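Local coordinates for protein YrbA (Sinorhizobium meliloti 2011, PDB 5NFM) that binds divalent metal cations such as copper and belongs to the BolA-like family, at residues A[61-64]-A[65-69]; A[8-11]-A[12-16]. All blocks are in the same frame, centred on the assembly; numbering follows the deposited sequence.

Each of these contacts is local, made within one continuous run of chain where a helix ends, and together they illustrate how a common backbone scheme is supplemented differently at different places in the fold. Interaction 2 closes helix 5-13; interaction 1 spans the short helix 63-66 and its passage into strand 67-72. Their centres lie about 17 Å apart on opposite sides of the chain's centre. Both combine exposed residues with two buried ones, and I63 in one and I10 in the other touch helix 45-56. Main-chain bonds, a bridging water and an aliphatic pair are common to both; to these interaction 1 adds the copper-binding H65 at the surface.

Interaction 1. Residues A[61-64]-A[65-69]; sequences GGIL and HALAL. With CU (copper (II) ion), chain C.
The carbonyl oxygen of G62 and the imidazole of H65 meet at the opening of helix 63-66, where G62 is the N-cap. G62 O sits over one face of the ring, displaced toward its rim, 3.2 Å from H65 ND1 but at an angle too poor for a hydrogen bond. Its bonds go to the backbone instead: A66 N donates to G62 O at 2.8 Å (N-H...O 146°), and H65 N adds a weak bond to the same oxygen. The CB of A66 lies over the same ring face. With chi1 at 79°, CG of H65 falls between its own backbone N and carbonyl carbon, which turns the ring back over G62. From there H65 NE2 reaches the copper ion, and H30 NE2 and four waters complete the copper site. One residue further along, L67 N donates to I63 O at 3.1 Å, while their side chains run side by side, I63 CG1 lying 3.8 Å from L67 CB. I63 also rests on Y53 and L56 of helix 45-56, and L67 on Y31 and A33. Water 1 lies 2.7 Å from both L64 O and L67 O and links the helix to the start of the strand. At the copper, H65 NE2, water 4 and water 5 each bind at 2.0 Å, whereas water 2 and water 3, on roughly opposite sides, stand at 2.4 Å, consistent with the Jahn-Teller elongation common for copper(II).

Interaction 2. Residues A[8-11]-A[12-16]; sequences DMIK and AGIPG
The C-terminal turn of helix 5-13 supplies this contact, in which three successive main-chain bonds carry the helix to its end. A12 N donates to D8 O at 2.9 Å and G13 N to M9 O at 3.0 Å. The last of the three runs from I14 N to I10 O at 2.8 Å, almost in line with the carbonyl bond (C=O...N 161°), although I14 has already left helical backbone angles. Two of these oxygens also touch side-chain carbons: A12 CB lies 3.5 Å from D8 O, and I14 CB is close to I10 O. I14 CG1, anti to the carbonyl carbon (chi1 -51°) and so beside the backbone N, comes 3.7 Å from I10 O. I10 CG2 lies 4.3 Å from I14 CD1, a loose apolar approach on the buried side. I10 also leans on V52 and L56 of helix 45-56 and on V19, whereas I14 touches A37 and F40. Beyond the final amide bond, water 6 spans the turn, giving a proton to K11 O at 3.0 Å and accepting one from G16 N at 2.8 Å. P15 has no amide hydrogen; G16, with phi 92°, then turns the chain. The i to i+4 bonds are those of an ordinary alpha-helical C-terminal end, with P15 and G16 in the turn that follows, leading toward strand 18-23 of the BolA-like fold.

Interaction 1. Residues A[61-64]-A[65-69]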
loop_
_atom_site.group_PDB
_atom_site.type_symbol
_atom_site.label_atom_id
_atom_site.label_comp_id
_atom_site.label_asym_id
_atom_site.label_seq_id
_atom_site.Cartn_x
_atom_site.Cartn_y
_atom_site.Cartn_z
ATOM N N GLY A 61 2.914 9.531 -8.156
ATOM C CA GLY A 61 4.064 10.401 -7.973
ATOM C C GLY A 61 4.317 10.678 -6.500
ATOM O O GLY A 61 3.389 10.789 -5.696
ATOM N N GLY A 62 5.592 10.779 -6.141
ATOM C CA GLY A 62 5.956 11.114 -4.773
ATOM C C GLY A 62 5.550 10.080 -3.744
ATOM O O GLY A 62 5.408 10.413 -2.564
ATOM N N ILE A 63 5.422 8.813 -4.154
ATOM C CA ILE A 63 4.888 7.763 -3.293
ATOM C C ILE A 63 5.676 7.629 -1.989
ATOM O O ILE A 63 5.095 7.289 -0.950
ATOM C CB ILE A 63 4.817 6.434 -4.084
ATOM C CG1 ILE A 63 4.074 5.370 -3.281
ATOM C CG2 ILE A 63 6.210 5.948 -4.493
ATOM C CD1 ILE A 63 3.739 4.128 -4.107
ATOM N N LEU A 64 6.989 7.881 -2.013
ATOM C CA LEU A 64 7.777 7.757 -0.789
ATOM C C LEU A 64 7.160 8.553 0.363
ATOM O O LEU A 64 7.098 8.065 1.498
ATOM C CB LEU A 64 9.211 8.215 -1.049
ATOM C CG LEU A 64 10.165 8.128 0.142
ATOM C CD1 LEU A 64 10.396 6.684 0.541
ATOM C CD2 LEU A 64 11.477 8.820 -0.183
ATOM N N HIS A 65 6.721 9.791 0.096
ATOM C CA HIS A 65 6.061 10.589 1.125
ATOM C C HIS A 65 4.540 10.546 1.043
ATOM O O HIS A 65 3.873 10.789 2.060
ATOM C CB HIS A 65 6.529 12.058 1.092
ATOM C CG HIS A 65 5.890 12.895 0.019
ATOM N ND1 HIS A 65 6.448 13.079 -1.226
ATOM C CD2 HIS A 65 4.743 13.618 0.024
ATOM C CE1 HIS A 65 5.671 13.875 -1.942
ATOM N NE2 HIS A 65 4.626 14.217 -1.210
ATOM N N ALA A 66 3.977 10.274 -0.132
ATOM C CA ALA A 66 2.547 10.436 -0.334
ATOM C C ALA A 66 1.740 9.203 0.040
ATOM O O ALA A 66 0.511 9.295 0.112
ATOM C CB ALA A 66 2.249 10.838 -1.782
ATOM N N LEU A 67 2.393 8.061 0.277
ATOM C CA LEU A 67 1.705 6.844 0.717
ATOM C C LEU A 67 2.427 6.314 1.958
ATOM O O LEU A 67 3.408 5.570 1.851
ATOM C CB LEU A 67 1.661 5.803 -0.404
ATOM C CG LEU A 67 0.767 4.595 -0.104
ATOM C CD1 LEU A 67 -0.693 5.001 0.033
ATOM C CD2 LEU A 67 0.932 3.546 -1.186
ATOM N N ALA A 68 1.945 6.711 3.137
ATOM C CA ALA A 68 2.544 6.278 4.398
ATOM C C ALA A 68 2.054 4.868 4.720
ATOM O O ALA A 68 0.848 4.614 4.722
ATOM C CB ALA A 68 2.148 7.241 5.514
ATOM N N LEU A 69 2.983 3.957 5.011
ATOM C CA LEU A 69 2.692 2.531 5.003
ATOM C C LEU A 69 2.734 1.881 6.384
ATOM O O LEU A 69 3.598 2.181 7.220
ATOM C CB LEU A 69 3.687 1.784 4.106
ATOM C CG LEU A 69 3.629 2.138 2.615
ATOM C CD1 LEU A 69 4.744 1.446 1.849
ATOM C CD2 LEU A 69 2.276 1.780 2.016
HETATM CU CU CU C . 3.179 15.550 -1.677
HETATM O O HOH W 1 6.098 5.546 1.814
HETATM O O HOH W 2 1.965 14.485 -3.470
HETATM O O HOH W 3 4.188 17.365 -0.411
HETATM O O HOH W 4 1.895 17.043 -2.129
HETATM O O HOH W 5 4.119 16.279 -3.314
#

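Interaction 2. Residues A[8-11]-A[12-16]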
loop_
_atom_site.group_PDB
_atom_site.type_symbol
_atom_site.label_atom_id
_atom_site.label_comp_id
_atom_site.label_asym_id
_atom_site.label_seq_id
_atom_site.Cartn_x
_atom_site.Cartn_y
_atom_site.Cartn_z
ATOM N N ASP A 8 -7.018 -0.862 -5.354
ATOM C CA ASP A 8 -7.085 -1.807 -6.466
ATOM C C ASP A 8 -5.687 -2.261 -6.882
ATOM O O ASP A 8 -5.457 -3.452 -7.126
ATOM C CB ASP A 8 -7.775 -1.159 -7.674
ATOM C CG ASP A 8 -9.294 -1.021 -7.532
ATOM O OD1 ASP A 8 -9.902 -1.607 -6.618
ATOM O OD2 ASP A 8 -9.866 -0.317 -8.400
ATOM N N MET A 9 -4.750 -1.321 -7.016
ATOM C CA MET A 9 -3.422 -1.695 -7.491
ATOM C C MET A 9 -2.710 -2.586 -6.482
ATOM O O MET A 9 -2.033 -3.552 -6.858
ATOM C CB MET A 9 -2.610 -0.446 -7.806
ATOM C CG MET A 9 -3.149 0.309 -9.012
ATOM S SD MET A 9 -2.010 1.558 -9.573
ATOM C CE MET A 9 -0.794 0.466 -10.311
ATOM N N ILE A 10 -2.847 -2.286 -5.190
ATOM C CA ILE A 10 -2.214 -3.131 -4.186
ATOM C C ILE A 10 -2.791 -4.537 -4.236
ATOM O O ILE A 10 -2.050 -5.530 -4.199
ATOM C CB ILE A 10 -2.329 -2.503 -2.786
ATOM C CG1 ILE A 10 -1.576 -1.170 -2.744
ATOM C CG2 ILE A 10 -1.792 -3.476 -1.740
ATOM C CD1 ILE A 10 -1.795 -0.362 -1.467
ATOM N N LYS A 11 -4.116 -4.653 -4.343
ATOM C CA LYS A 11 -4.725 -5.977 -4.322
ATOM C C LYS A 11 -4.458 -6.766 -5.597
ATOM O O LYS A 11 -4.399 -8.000 -5.549
ATOM C CB LYS A 11 -6.205 -5.854 -4.011
ATOM C CG LYS A 11 -6.391 -5.404 -2.562
ATOM C CD LYS A 11 -7.831 -5.205 -2.169
ATOM C CE LYS A 11 -8.588 -6.512 -2.158
ATOM N NZ LYS A 11 -9.850 -6.374 -1.382
ATOM N N ALA A 12 -4.282 -6.088 -6.732
ATOM C CA ALA A 12 -3.896 -6.788 -7.955
ATOM C C ALA A 12 -2.461 -7.294 -7.856
ATOM O O ALA A 12 -2.152 -8.408 -8.297
ATOM C CB ALA A 12 -4.041 -5.865 -9.162
ATOM N N GLY A 13 -1.574 -6.479 -7.285
ATOM C CA GLY A 13 -0.165 -6.823 -7.257
ATOM C C GLY A 13 0.223 -7.767 -6.141
ATOM O O GLY A 13 1.230 -8.475 -6.258
ATOM N N ILE A 14 -0.548 -7.782 -5.054
ATOM C CA ILE A 14 -0.288 -8.619 -3.884
ATOM C C ILE A 14 -1.558 -9.433 -3.649
ATOM O O ILE A 14 -2.393 -9.083 -2.799
ATOM C CB ILE A 14 0.114 -7.786 -2.653
ATOM C CG1 ILE A 14 1.255 -6.818 -3.003
ATOM C CG2 ILE A 14 0.512 -8.713 -1.509
ATOM C CD1 ILE A 14 1.701 -5.936 -1.850
ATOM N N PRO A 15 -1.747 -10.518 -4.399
ATOM C CA PRO A 15 -3.007 -11.264 -4.314
ATOM C C PRO A 15 -3.266 -11.749 -2.894
ATOM O O PRO A 15 -2.388 -12.305 -2.237
ATOM C CB PRO A 15 -2.792 -12.430 -5.287
ATOM C CG PRO A 15 -1.769 -11.940 -6.247
ATOM C CD PRO A 15 -0.856 -11.054 -5.446
ATOM N N GLY A 16 -4.494 -11.555 -2.430
ATOM C CA GLY A 16 -4.877 -11.960 -1.093
ATOM C C GLY A 16 -4.717 -10.891 -0.032
ATOM O O GLY A 16 -5.138 -11.107 1.112
HETATM O O HOH W 6 -6.110 -9.596 -3.692
#